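Local coordinates for endo-1,4-beta-xylanase (Bacteroides thetaiotaomicron VPI-5482, PDB 3KST), which probably hydrolyses glycosidic bonds in xylan-type plant polysaccharides as a calcium-binding member of glycosyl hydrolase family 43, at residues D56-W61 with A253-K258; E101-A106 with P141-V146; A157-T160 with S165-T168; S261-F266 with T298-R303. All coordinates share one frame; numbering follows the deposited sequence. Where two conformers were deposited one is given.

Contact 1 (D56-W61 with A253-K258); sequences DDLKNW and APFQCK
Leu58 and Cys257 mark the closest approach of the two backbones, yet their CA atoms stay 9.3 Å apart, and no backbone-to-backbone hydrogen bond joins the turn 56-61 to the end of strand 250-256. Side chains fill the interval. Leu58 and Phe255 reach in from opposite directions: Leu58 CD2 lies 3.8 Å from Phe255 CE2, approaching the ring obliquely, while Leu58 CD1 sits 4.0 Å from Cys257 SG. With CG of Leu58 anti to its carbonyl carbon (chi1 -61°), both methyls rest against the Phe255 ring, and CD1 touches the sulfur as well. Replacing Leu58 by an alanine takes away both methyls and would probably open a gap between the turn and the Phe255–Cys257 surface. In the five-bladed beta-propeller of this family, the contact joins the turn between strands 49-55 and 60-69 of the first blade to strand 250-256 of the last; Leu58 is also packed by Tyr36 of strand 35-41 and Ile282 of strand 279-287. An Asx turn shapes the approach: Asp57 OD1 accepts from Asn60 N (2.8 Å) and Lys59 N (3.0 Å) on the same face of its carboxylate, and Asp57 OD2 takes Asn60 ND2. Trp61 NE1 binds Leu58 O at 2.8 Å from above the carbonyl plane, tying the indole to the turn. At the exposed end, the bent chain of Lys258 brings NZ within 3.5 Å of Asp56 O, a weak hydrogen bond.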
loop_
_atom_site.group_PDB
_atom_site.type_symbol
_atom_site.label_atom_id
_atom_site.label_comp_id
_atom_site.label_asym_id
_atom_site.label_seq_id
_atom_site.Cartn_x
_atom_site.Cartn_y
_atom_site.Cartn_z
ATOM N N ASP A 56 -9.898 4.337 16.498
ATOM C CA ASP A 56 -9.164 4.687 17.709
ATOM C C ASP A 56 -8.284 3.534 18.224
ATOM O O ASP A 56 -7.257 3.770 18.890
ATOM C CB ASP A 56 -10.167 5.050 18.823
ATOM C CG ASP A 56 -10.948 6.307 18.529
ATOM O OD1 ASP A 56 -10.333 7.289 18.087
ATOM O OD2 ASP A 56 -12.167 6.348 18.789
ATOM N N ASP A 57 -8.673 2.302 17.884
ATOM C CA ASP A 57 -8.075 1.076 18.448
ATOM C C ASP A 57 -7.633 -0.024 17.470
ATOM O O ASP A 57 -7.180 -1.079 17.921
ATOM C CB ASP A 57 -9.100 0.505 19.450
ATOM C CG ASP A 57 -10.443 0.084 18.787
ATOM O OD1 ASP A 57 -10.564 0.044 17.527
ATOM O OD2 ASP A 57 -11.402 -0.182 19.532
ATOM N N LEU A 58 -7.820 0.197 16.161
ATOM C CA LEU A 58 -7.504 -0.759 15.072
ATOM C C LEU A 58 -8.488 -1.934 14.909
ATOM O O LEU A 58 -8.434 -2.624 13.896
ATOM C CB LEU A 58 -6.060 -1.317 15.145
ATOM C CG LEU A 58 -4.952 -0.285 15.033
ATOM C CD1 LEU A 58 -3.603 -0.956 15.357
ATOM C CD2 LEU A 58 -4.966 0.308 13.627
ATOM N N LYS A 59 -9.372 -2.162 15.884
ATOM C CA LYS A 59 -10.354 -3.247 15.848
ATOM C C LYS A 59 -11.656 -2.715 15.292
ATOM O O LYS A 59 -12.225 -3.321 14.382
ATOM C CB LYS A 59 -10.575 -3.861 17.247
ATOM C CG LYS A 59 -11.702 -4.914 17.330
ATOM C CD LYS A 59 -11.536 -6.161 16.444
ATOM C CE LYS A 59 -12.633 -7.166 16.759
ATOM N NZ LYS A 59 -12.614 -8.493 16.055
ATOM N N ASN A 60 -12.129 -1.602 15.859
ATOM C CA ASN A 60 -13.398 -0.998 15.467
ATOM C C ASN A 60 -13.158 0.206 14.578
ATOM O O ASN A 60 -12.438 1.149 14.965
ATOM C CB ASN A 60 -14.182 -0.586 16.692
ATOM C CG ASN A 60 -14.361 -1.736 17.660
ATOM O OD1 ASN A 60 -15.122 -2.681 17.400
ATOM N ND2 ASN A 60 -13.647 -1.678 18.766
ATOM N N TRP A 61 -13.721 0.144 13.371
ATOM C CA TRP A 61 -13.560 1.185 12.346
ATOM C C TRP A 61 -14.895 1.849 12.047
ATOM O O TRP A 61 -15.939 1.207 12.145
ATOM C CB TRP A 61 -12.977 0.584 11.048
ATOM C CG TRP A 61 -11.584 0.072 11.273
ATOM C CD1 TRP A 61 -11.246 -1.094 11.862
ATOM C CD2 TRP A 61 -10.354 0.736 10.971
ATOM N NE1 TRP A 61 -9.882 -1.222 11.954
ATOM C CE2 TRP A 61 -9.306 -0.104 11.411
ATOM C CE3 TRP A 61 -10.032 1.971 10.393
ATOM C CZ2 TRP A 61 -7.938 0.267 11.296
ATOM C CZ3 TRP A 61 -8.673 2.332 10.260
ATOM C CH2 TRP A 61 -7.655 1.477 10.706
ATOM N N ALA A 253 0.786 -2.585 4.120
ATOM C CA ALA A 253 1.535 -1.383 4.479
ATOM C C ALA A 253 1.939 -1.418 5.954
ATOM O O ALA A 253 1.107 -1.854 6.804
ATOM C CB ALA A 253 0.698 -0.153 4.194
ATOM N N PRO A 254 3.197 -1.011 6.268
ATOM C CA PRO A 254 3.604 -0.913 7.669
ATOM C C PRO A 254 3.182 0.427 8.257
ATOM O O PRO A 254 3.151 1.428 7.534
ATOM C CB PRO A 254 5.133 -1.031 7.620
ATOM C CG PRO A 254 5.530 -1.013 6.179
ATOM C CD PRO A 254 4.333 -0.736 5.360
ATOM N N PHE A 255 2.888 0.473 9.560
ATOM C CA PHE A 255 2.559 1.755 10.223
ATOM C C PHE A 255 2.818 1.710 11.722
ATOM O O PHE A 255 2.766 0.626 12.321
ATOM C CB PHE A 255 1.104 2.166 9.958
ATOM C CG PHE A 255 0.085 1.180 10.490
ATOM C CD1 PHE A 255 -0.285 0.063 9.737
ATOM C CD2 PHE A 255 -0.507 1.365 11.751
ATOM C CE1 PHE A 255 -1.234 -0.872 10.241
ATOM C CE2 PHE A 255 -1.450 0.440 12.266
ATOM C CZ PHE A 255 -1.820 -0.674 11.501
ATOM N N GLN A 256 3.136 2.874 12.301
ATOM C CA GLN A 256 3.414 2.995 13.739
ATOM C C GLN A 256 2.102 3.234 14.473
ATOM O O GLN A 256 1.141 3.806 13.903
ATOM C CB GLN A 256 4.502 4.058 14.053
ATOM C CG GLN A 256 4.307 5.497 13.555
ATOM C CD GLN A 256 3.642 6.437 14.546
ATOM O OE1 GLN A 256 3.214 6.039 15.645
ATOM N NE2 GLN A 256 3.588 7.714 14.175
ATOM N N CYS A 257 2.052 2.792 15.724
ATOM C CA CYS A 257 0.864 2.928 16.555
ATOM C C CYS A 257 1.067 3.935 17.671
ATOM O O CYS A 257 2.181 4.415 17.897
ATOM C CB CYS A 257 0.489 1.558 17.090
ATOM S SG CYS A 257 0.142 0.462 15.735
ATOM N N LYS A 258 -0.031 4.237 18.353
ATOM C CA LYS A 258 -0.089 5.204 19.476
ATOM C C LYS A 258 1.023 4.957 20.503
ATOM O O LYS A 258 1.658 5.914 20.972
ATOM C CB LYS A 258 -1.443 5.111 20.195
ATOM C CG LYS A 258 -2.678 5.449 19.342
ATOM C CD LYS A 258 -3.988 4.896 19.909
ATOM C CE LYS A 258 -4.887 5.946 20.474
ATOM N NZ LYS A 258 -5.446 6.716 19.340
#

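Contact 2 (E101-A106 with P141-V146); sequences EHICVA and PYLYFV
Ile103 and Phe145 are the nearest backbone pair, with their CA atoms 8.1 Å apart, too far for strand pairing, so strands 102-108 and 141-148 meet through side chains with no hydrogen bond between the two segments. Ile103 supplies everything from its side, and its CD1 methyl does the touching. CG1 stands between the backbone N and the carbonyl carbon (chi1 56°), and the extended second torsion (chi2 172°) carries CD1 outward as a single probing methyl. It meets Leu143 CD2 tip to tip at 3.8 Å and lies over one face of the Phe145 ring, 4.0 Å from CG and offset to the rim, with the two side chains crossing at about a right angle. The pair belongs to the seam between neighbouring blades of the beta-propeller expected for a family 43 glycosidase: strand 102-108 belongs to one blade, next to 92-99, and strand 141-148 to the following blade, between 129-135 and 152-158. The three touching residues are apolar and buried; Thr131 and Ser128 also pack on Ile103, and Ile166 on Phe145. Leu143, its CG anti to the backbone N, turns CD2 toward Ile103 through its second torsion (chi2 68°). The predicted catalytic centre is near: the side chain of Phe145 is about 6 Å from that of Asp130, predicted to tune the acid, and the side chain of Leu143 about 7 Å from that of the calcium ligand Glu83.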
loop_
_atom_site.group_PDB
_atom_site.type_symbol
_atom_site.label_atom_id
_atom_site.label_comp_id
_atom_site.label_asym_id
_atom_site.label_seq_id
_atom_site.Cartn_x
_atom_site.Cartn_y
_atom_site.Cartn_z
ATOM N N GLU A 101 -5.189 1.852 -14.769
ATOM C CA GLU A 101 -3.819 1.380 -14.895
ATOM C C GLU A 101 -2.782 2.502 -15.129
ATOM O O GLU A 101 -1.767 2.258 -15.776
ATOM C CB GLU A 101 -3.706 0.240 -15.948
ATOM C CG GLU A 101 -4.459 -1.027 -15.503
ATOM C CD GLU A 101 -4.584 -2.088 -16.566
ATOM O OE1 GLU A 101 -5.051 -1.776 -17.690
ATOM O OE2 GLU A 101 -4.260 -3.252 -16.255
ATOM N N HIS A 102 -3.043 3.697 -14.590
ATOM C CA HIS A 102 -2.085 4.821 -14.611
ATOM C C HIS A 102 -1.971 5.320 -13.184
ATOM O O HIS A 102 -2.918 5.161 -12.388
ATOM C CB HIS A 102 -2.516 5.942 -15.570
ATOM C CG HIS A 102 -2.488 5.519 -16.995
ATOM N ND1 HIS A 102 -3.467 4.734 -17.556
ATOM C CD2 HIS A 102 -1.564 5.729 -17.965
ATOM C CE1 HIS A 102 -3.165 4.496 -18.824
ATOM N NE2 HIS A 102 -2.013 5.085 -19.094
ATOM N N ILE A 103 -0.837 5.923 -12.851
ATOM C CA ILE A 103 -0.608 6.450 -11.494
ATOM C C ILE A 103 -0.952 7.931 -11.429
ATOM O O ILE A 103 -0.611 8.686 -12.341
ATOM C CB ILE A 103 0.798 6.170 -10.974
ATOM C CG1 ILE A 103 1.903 6.696 -11.904
ATOM C CG2 ILE A 103 0.958 4.649 -10.844
ATOM C CD1 ILE A 103 3.292 6.601 -11.317
ATOM N N CYS A 104 -1.575 8.311 -10.321
ATOM C CA CYS A 104 -2.154 9.627 -10.104
ATOM C C CYS A 104 -1.983 10.140 -8.700
ATOM O O CYS A 104 -1.794 9.365 -7.747
ATOM C CB CYS A 104 -3.671 9.534 -10.341
ATOM S SG CYS A 104 -4.209 8.985 -11.957
ATOM N N VAL A 105 -2.142 11.462 -8.561
ATOM C CA VAL A 105 -2.070 12.105 -7.262
ATOM C C VAL A 105 -3.140 13.189 -7.148
ATOM O O VAL A 105 -3.352 13.964 -8.103
ATOM C CB VAL A 105 -0.633 12.673 -6.954
ATOM C CG1 VAL A 105 -0.177 13.674 -8.007
ATOM C CG2 VAL A 105 -0.551 13.278 -5.539
ATOM N N ALA A 106 -3.807 13.190 -5.994
ATOM C CA ALA A 106 -4.830 14.163 -5.610
ATOM C C ALA A 106 -4.462 14.708 -4.248
ATOM O O ALA A 106 -3.597 14.155 -3.551
ATOM C CB ALA A 106 -6.232 13.493 -5.559
ATOM N N PRO A 141 12.077 13.375 -2.532
ATOM C CA PRO A 141 10.921 12.463 -2.670
ATOM C C PRO A 141 11.192 11.349 -3.684
ATOM O O PRO A 141 11.746 11.628 -4.748
ATOM C CB PRO A 141 9.819 13.399 -3.187
ATOM C CG PRO A 141 10.543 14.417 -3.972
ATOM C CD PRO A 141 11.842 14.635 -3.267
ATOM N N TYR A 142 10.810 10.110 -3.346
ATOM C CA TYR A 142 10.906 8.949 -4.250
ATOM C C TYR A 142 9.540 8.297 -4.367
ATOM O O TYR A 142 8.845 8.168 -3.350
ATOM C CB TYR A 142 11.913 7.914 -3.741
ATOM C CG TYR A 142 13.300 8.456 -3.642
ATOM C CD1 TYR A 142 14.141 8.488 -4.752
ATOM C CD2 TYR A 142 13.785 8.952 -2.418
ATOM C CE1 TYR A 142 15.451 8.999 -4.650
ATOM C CE2 TYR A 142 15.072 9.453 -2.309
ATOM C CZ TYR A 142 15.894 9.493 -3.431
ATOM O OH TYR A 142 17.161 9.985 -3.284
ATOM N N LEU A 143 9.157 7.901 -5.582
ATOM C CA LEU A 143 7.912 7.163 -5.836
ATOM C C LEU A 143 8.257 5.784 -6.372
ATOM O O LEU A 143 8.993 5.653 -7.386
ATOM C CB LEU A 143 6.978 7.889 -6.825
ATOM C CG LEU A 143 5.544 7.326 -6.913
ATOM C CD1 LEU A 143 4.835 7.597 -5.604
ATOM C CD2 LEU A 143 4.713 7.976 -8.051
ATOM N N TYR A 144 7.740 4.768 -5.677
ATOM C CA TYR A 144 7.837 3.362 -6.037
ATOM C C TYR A 144 6.509 3.032 -6.707
ATOM O O TYR A 144 5.468 3.512 -6.277
ATOM C CB TYR A 144 8.100 2.485 -4.808
ATOM C CG TYR A 144 9.383 2.907 -4.152
ATOM C CD1 TYR A 144 9.408 3.995 -3.278
ATOM C CD2 TYR A 144 10.597 2.282 -4.466
ATOM C CE1 TYR A 144 10.608 4.460 -2.729
ATOM C CE2 TYR A 144 11.810 2.732 -3.896
ATOM C CZ TYR A 144 11.798 3.817 -3.027
ATOM O OH TYR A 144 12.954 4.289 -2.461
ATOM N N PHE A 145 6.571 2.262 -7.791
ATOM C CA PHE A 145 5.400 1.916 -8.587
ATOM C C PHE A 145 5.773 0.761 -9.492
ATOM O O PHE A 145 6.964 0.476 -9.653
ATOM C CB PHE A 145 4.914 3.134 -9.402
ATOM C CG PHE A 145 5.971 3.754 -10.265
ATOM C CD1 PHE A 145 6.817 4.748 -9.735
ATOM C CD2 PHE A 145 6.116 3.397 -11.605
ATOM C CE1 PHE A 145 7.797 5.333 -10.510
ATOM C CE2 PHE A 145 7.106 4.002 -12.389
ATOM C CZ PHE A 145 7.938 4.977 -11.826
ATOM N N VAL A 146 4.760 0.115 -10.054
ATOM C CA VAL A 146 4.911 -1.044 -10.938
ATOM C C VAL A 146 4.838 -0.637 -12.382
ATOM O O VAL A 146 3.912 0.097 -12.752
ATOM C CB VAL A 146 3.748 -2.062 -10.730
ATOM C CG1 VAL A 146 3.679 -3.130 -11.875
ATOM C CG2 VAL A 146 3.860 -2.727 -9.336
#

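Contact 3 (A157-T160 with S165-T168); sequences AQMT and SIKT
Gln158 and Lys167 run side by side, pointing the same way, because Gln158 carries its CG opposite the backbone N (chi1 -176°), Lys167 has its CG beside the N (chi1 -65°), and both chains are extended beyond. Lys167 CD rests 3.9 Å from Gln158 CD. A serine in place of Lys167 lacks this long aliphatic arm and would probably leave the Gln158 side chain without its flanking partner and freer to turn. Along the backbone, Lys167 N donates to Gln158 O at 2.7 Å, an almost linear bond of 172°. Thr160 N gives a second bond to Ser165 O, 2.8 Å long and tilted from the carbonyl plane. Ser165 N adds a weak one to Thr160 OG1, whose stronger partner is Asp162. On the buried side, Ala157 CB meets Ile166 CB at 4.0 Å, and the bent chain of the selenomethionine Met159 brings CE to 3.5 Å from Ser165 O. Met159 and Ile166, 4.2 Å apart from CA to CA, form a single antiparallel bridge of the non-hydrogen-bonded kind, flanked by the two backbone bonds: a hairpin-like chain reversal beyond strand 152-158, in a propeller blade.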
loop_
_atom_site.group_PDB
_atom_site.type_symbol
_atom_site.label_atom_id
_atom_site.label_comp_id
_atom_site.label_asym_id
_atom_site.label_seq_id
_atom_site.Cartn_x
_atom_site.Cartn_y
_atom_site.Cartn_z
ATOM N N ALA A 157 11.513 6.155 -9.114
ATOM C CA ALA A 157 12.028 7.389 -9.709
ATOM C C ALA A 157 11.898 8.508 -8.688
ATOM O O ALA A 157 11.021 8.486 -7.869
ATOM C CB ALA A 157 11.262 7.756 -10.953
ATOM N N GLN A 158 12.801 9.479 -8.751
ATOM C CA GLN A 158 12.705 10.664 -7.906
ATOM C C GLN A 158 11.537 11.497 -8.428
ATOM O O GLN A 158 11.298 11.540 -9.649
ATOM C CB GLN A 158 14.005 11.465 -8.006
ATOM C CG GLN A 158 14.088 12.671 -7.110
ATOM C CD GLN A 158 15.306 13.531 -7.404
ATOM O OE1 GLN A 158 16.292 13.062 -7.981
ATOM N NE2 GLN A 158 15.249 14.805 -6.986
HETATM N N MSE A 159 10.789 12.120 -7.515
HETATM C CA MSE A 159 9.696 13.021 -7.903
HETATM C C MSE A 159 10.210 14.457 -7.973
HETATM O O MSE A 159 11.243 14.798 -7.387
HETATM C CB MSE A 159 8.516 13.000 -6.907
HETATM C CG MSE A 159 7.895 11.637 -6.662
HETATM SE SE MSE A 159 6.019 11.763 -6.185
HETATM C CE MSE A 159 5.338 12.062 -7.938
ATOM N N THR A 160 9.463 15.307 -8.675
ATOM C CA THR A 160 9.729 16.743 -8.635
ATOM C C THR A 160 9.342 17.284 -7.229
ATOM O O THR A 160 8.729 16.566 -6.415
ATOM C CB THR A 160 8.982 17.473 -9.764
ATOM O OG1 THR A 160 7.587 17.170 -9.695
ATOM C CG2 THR A 160 9.494 17.017 -11.152
ATOM N N SER A 165 5.054 15.081 -10.535
ATOM C CA SER A 165 5.738 14.430 -11.658
ATOM C C SER A 165 6.917 13.619 -11.177
ATOM O O SER A 165 7.460 13.893 -10.094
ATOM C CB SER A 165 6.309 15.495 -12.597
ATOM O OG SER A 165 5.339 16.415 -13.053
ATOM N N ILE A 166 7.301 12.633 -11.985
ATOM C CA ILE A 166 8.540 11.872 -11.751
ATOM C C ILE A 166 9.624 12.410 -12.673
ATOM O O ILE A 166 9.325 12.918 -13.755
ATOM C CB ILE A 166 8.390 10.347 -11.929
ATOM C CG1 ILE A 166 7.894 9.917 -13.305
ATOM C CG2 ILE A 166 7.428 9.787 -10.883
ATOM C CD1 ILE A 166 8.172 8.410 -13.547
ATOM N N LYS A 167 10.874 12.298 -12.239
ATOM C CA LYS A 167 12.036 12.677 -13.037
ATOM C C LYS A 167 12.412 11.400 -13.744
ATOM O O LYS A 167 13.081 10.554 -13.159
ATOM C CB LYS A 167 13.163 13.191 -12.139
ATOM C CG LYS A 167 12.813 14.461 -11.432
ATOM C CD LYS A 167 14.050 15.028 -10.747
ATOM C CE LYS A 167 13.806 16.410 -10.234
ATOM N NZ LYS A 167 15.110 17.089 -9.976
ATOM N N THR A 168 11.987 11.266 -15.006
ATOM C CA THR A 168 12.216 10.011 -15.764
ATOM C C THR A 168 13.667 9.598 -15.950
ATOM O O THR A 168 13.944 8.398 -16.045
ATOM C CB THR A 168 11.438 9.926 -17.085
ATOM O OG1 THR A 168 11.776 11.007 -17.953
ATOM C CG2 THR A 168 9.917 9.990 -16.805
#

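Contact 4 (S261-F266 with T298-R303); sequences SWKYIF and TVIKPR
Lys263 meets Ile300, and Phe266 meets Val299, in the last blade of the five-bladed beta-propeller expected of family 43, near its junction with the first. Strand 262-268 pairs with 279-287, and that strand with the earlier part of 293-305; after the corner at Thr298 the chain runs to the first blade, Arg303 bonding to Lys59 and Trp61 through the backbone. The two segments share no hydrogen bond; the two pairs are separate apolar touches, Lys263 also packing on Ile282 and Phe266 on Lys283. Lys263 does not run straight out. Its CG stands beside the backbone N (chi1 -70°), and further bends at chi2 (-74°) and chi4 fold the chain, so that the methylene CE, not the ammonium, touches the isoleucine. CE lies 4.1 Å from Ile300 CD1, the two side chains crossing at about a right angle. NZ instead has a long, weak ion pair with Asp284. Ile300 answers with a stretched branch: CG1 lies opposite the carbonyl carbon, and the anti second torsion (chi2 176°) places CD1 at the far end, where it can reach the lysine. Its neighbour Val299 belongs to the other pair and also packs on Tyr281 and Lys283. Farther along, Lys301 O and Arg303 NE are tied to Lys59 and Asn60, which places 301-303 at the junction of the last and first blades. The ring of Phe266 is buried, its side chain about 7 Å from that of the calcium ligand His251 and about 9 Å from that of Asp26, the predicted catalytic base. The ring meets the valine at its CZ end: Val299 CG2 sits at the edge, near the ring plane, 4.4 Å from Phe266 CZ.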
loop_
_atom_site.group_PDB
_atom_site.type_symbol
_atom_site.label_atom_id
_atom_site.label_comp_id
_atom_site.label_asym_id
_atom_site.label_seq_id
_atom_site.Cartn_x
_atom_site.Cartn_y
_atom_site.Cartn_z
ATOM N N SER A 261 4.840 0.980 18.790
ATOM C CA SER A 261 5.107 -0.308 18.178
ATOM C C SER A 261 4.608 -0.201 16.737
ATOM O O SER A 261 3.949 0.778 16.384
ATOM C CB SER A 261 4.375 -1.434 18.929
ATOM O OG SER A 261 2.967 -1.400 18.722
ATOM N N TRP A 262 4.887 -1.215 15.927
ATOM C CA TRP A 262 4.446 -1.234 14.533
ATOM C C TRP A 262 3.526 -2.403 14.207
ATOM O O TRP A 262 3.535 -3.454 14.843
ATOM C CB TRP A 262 5.638 -1.247 13.573
ATOM C CG TRP A 262 6.442 0.001 13.534
ATOM C CD1 TRP A 262 7.304 0.450 14.488
ATOM C CD2 TRP A 262 6.513 0.945 12.454
ATOM N NE1 TRP A 262 7.894 1.631 14.085
ATOM C CE2 TRP A 262 7.426 1.958 12.844
ATOM C CE3 TRP A 262 5.893 1.041 11.202
ATOM C CZ2 TRP A 262 7.722 3.065 12.029
ATOM C CZ3 TRP A 262 6.191 2.155 10.380
ATOM C CH2 TRP A 262 7.102 3.141 10.804
ATOM N N LYS A 263 2.740 -2.189 13.162
ATOM C CA LYS A 263 1.760 -3.162 12.703
ATOM C C LYS A 263 1.851 -3.162 11.202
ATOM O O LYS A 263 2.389 -2.192 10.621
ATOM C CB LYS A 263 0.370 -2.716 13.122
ATOM C CG LYS A 263 0.092 -2.798 14.632
ATOM C CD LYS A 263 -0.103 -4.214 15.106
ATOM C CE LYS A 263 -0.839 -4.295 16.447
ATOM N NZ LYS A 263 -0.017 -3.773 17.538
ATOM N N TYR A 264 1.332 -4.224 10.598
ATOM C CA TYR A 264 1.307 -4.372 9.131
ATOM C C TYR A 264 -0.127 -4.723 8.709
ATOM O O TYR A 264 -0.638 -5.787 9.105
ATOM C CB TYR A 264 2.315 -5.448 8.691
ATOM C CG TYR A 264 2.508 -5.506 7.201
ATOM C CD1 TYR A 264 3.395 -4.641 6.565
ATOM C CD2 TYR A 264 1.764 -6.386 6.395
ATOM C CE1 TYR A 264 3.564 -4.656 5.172
ATOM C CE2 TYR A 264 1.946 -6.411 4.984
ATOM C CZ TYR A 264 2.845 -5.542 4.384
ATOM O OH TYR A 264 3.033 -5.523 3.009
ATOM N N ILE A 265 -0.784 -3.826 7.962
ATOM C CA ILE A 265 -2.158 -4.067 7.491
ATOM C C ILE A 265 -2.043 -4.763 6.140
ATOM O O ILE A 265 -1.155 -4.429 5.354
ATOM C CB ILE A 265 -3.015 -2.765 7.438
ATOM C CG1 ILE A 265 -4.485 -3.080 7.161
ATOM C CG2 ILE A 265 -2.476 -1.741 6.435
ATOM C CD1 ILE A 265 -5.374 -1.822 7.312
ATOM N N PHE A 266 -2.928 -5.707 5.863
ATOM C CA PHE A 266 -2.898 -6.457 4.605
ATOM C C PHE A 266 -4.275 -7.042 4.319
ATOM O O PHE A 266 -5.099 -7.108 5.217
ATOM C CB PHE A 266 -1.861 -7.605 4.655
ATOM C CG PHE A 266 -2.140 -8.633 5.727
ATOM C CD1 PHE A 266 -1.706 -8.422 7.031
ATOM C CD2 PHE A 266 -2.880 -9.783 5.444
ATOM C CE1 PHE A 266 -1.986 -9.351 8.045
ATOM C CE2 PHE A 266 -3.165 -10.747 6.439
ATOM C CZ PHE A 266 -2.706 -10.525 7.756
ATOM N N THR A 298 -0.894 -12.598 16.556
ATOM C CA THR A 298 -2.288 -12.952 16.379
ATOM C C THR A 298 -2.927 -11.881 15.495
ATOM O O THR A 298 -2.745 -10.690 15.742
ATOM C CB THR A 298 -3.045 -13.016 17.725
ATOM O OG1 THR A 298 -2.311 -13.834 18.665
ATOM C CG2 THR A 298 -4.471 -13.585 17.537
ATOM N N VAL A 299 -3.619 -12.323 14.452
ATOM C CA VAL A 299 -4.366 -11.433 13.549
ATOM C C VAL A 299 -5.505 -10.636 14.232
ATOM O O VAL A 299 -6.350 -11.223 14.913
ATOM C CB VAL A 299 -4.972 -12.260 12.364
ATOM C CG1 VAL A 299 -6.041 -11.492 11.629
ATOM C CG2 VAL A 299 -3.870 -12.733 11.370
ATOM N N ILE A 300 -5.493 -9.303 14.079
ATOM C CA ILE A 300 -6.637 -8.462 14.485
ATOM C C ILE A 300 -7.614 -8.554 13.311
ATOM O O ILE A 300 -7.232 -8.215 12.175
ATOM C CB ILE A 300 -6.270 -6.977 14.684
ATOM C CG1 ILE A 300 -5.229 -6.790 15.797
ATOM C CG2 ILE A 300 -7.547 -6.136 14.951
ATOM C CD1 ILE A 300 -4.759 -5.345 15.961
ATOM N N LYS A 301 -8.848 -8.967 13.600
ATOM C CA LYS A 301 -9.920 -9.106 12.611
ATOM C C LYS A 301 -10.763 -7.860 12.765
ATOM O O LYS A 301 -11.632 -7.830 13.640
ATOM C CB LYS A 301 -10.770 -10.344 12.892
ATOM C CG LYS A 301 -10.076 -11.654 12.602
ATOM C CD LYS A 301 -11.057 -12.810 12.740
ATOM C CE LYS A 301 -10.395 -14.121 12.394
ATOM N NZ LYS A 301 -11.287 -15.250 12.739
ATOM N N PRO A 302 -10.497 -6.811 11.955
ATOM C CA PRO A 302 -11.276 -5.585 12.148
ATOM C C PRO A 302 -12.742 -5.698 11.689
ATOM O O PRO A 302 -13.111 -6.585 10.914
ATOM C CB PRO A 302 -10.493 -4.559 11.313
ATOM C CG PRO A 302 -10.040 -5.355 10.152
ATOM C CD PRO A 302 -9.649 -6.710 10.748
ATOM N N ARG A 303 -13.583 -4.803 12.184
ATOM C CA ARG A 303 -15.004 -4.748 11.769
ATOM C C ARG A 303 -15.380 -3.291 11.634
ATOM O O ARG A 303 -14.673 -2.435 12.182
ATOM C CB ARG A 303 -15.904 -5.446 12.794
ATOM C CG ARG A 303 -15.761 -4.905 14.202
ATOM C CD ARG A 303 -16.734 -5.556 15.147
ATOM N NE ARG A 303 -16.801 -4.808 16.405
ATOM C CZ ARG A 303 -17.739 -4.967 17.351
ATOM N NH1 ARG A 303 -18.734 -5.866 17.238
ATOM N NH2 ARG A 303 -17.682 -4.203 18.442
#

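Overall arrangement
The four contacts form two groups on opposite sides of the chain's centre. Contacts 1 and 4, with centres 7 Å apart, both draw on the last blade: neighbouring strands 250-256 and 262-268 carry one segment of each, and Cys257 SG packs on Lys263 CG between them. Contacts 2 and 3, 10 Å apart between centres, lie on the neighbouring strands 141-148 and 152-158 of one sheet, joined by backbone bonds such as Met159 N to Pro141 O. Contact 2 is entirely buried and apolar; contact 1 has a buried apolar part and an exposed polar end; contact 4 is sparse, partly buried packing near the junction of last and first blades. Contact 3, the farthest out, relies on backbone hydrogen bonds within a local reversal.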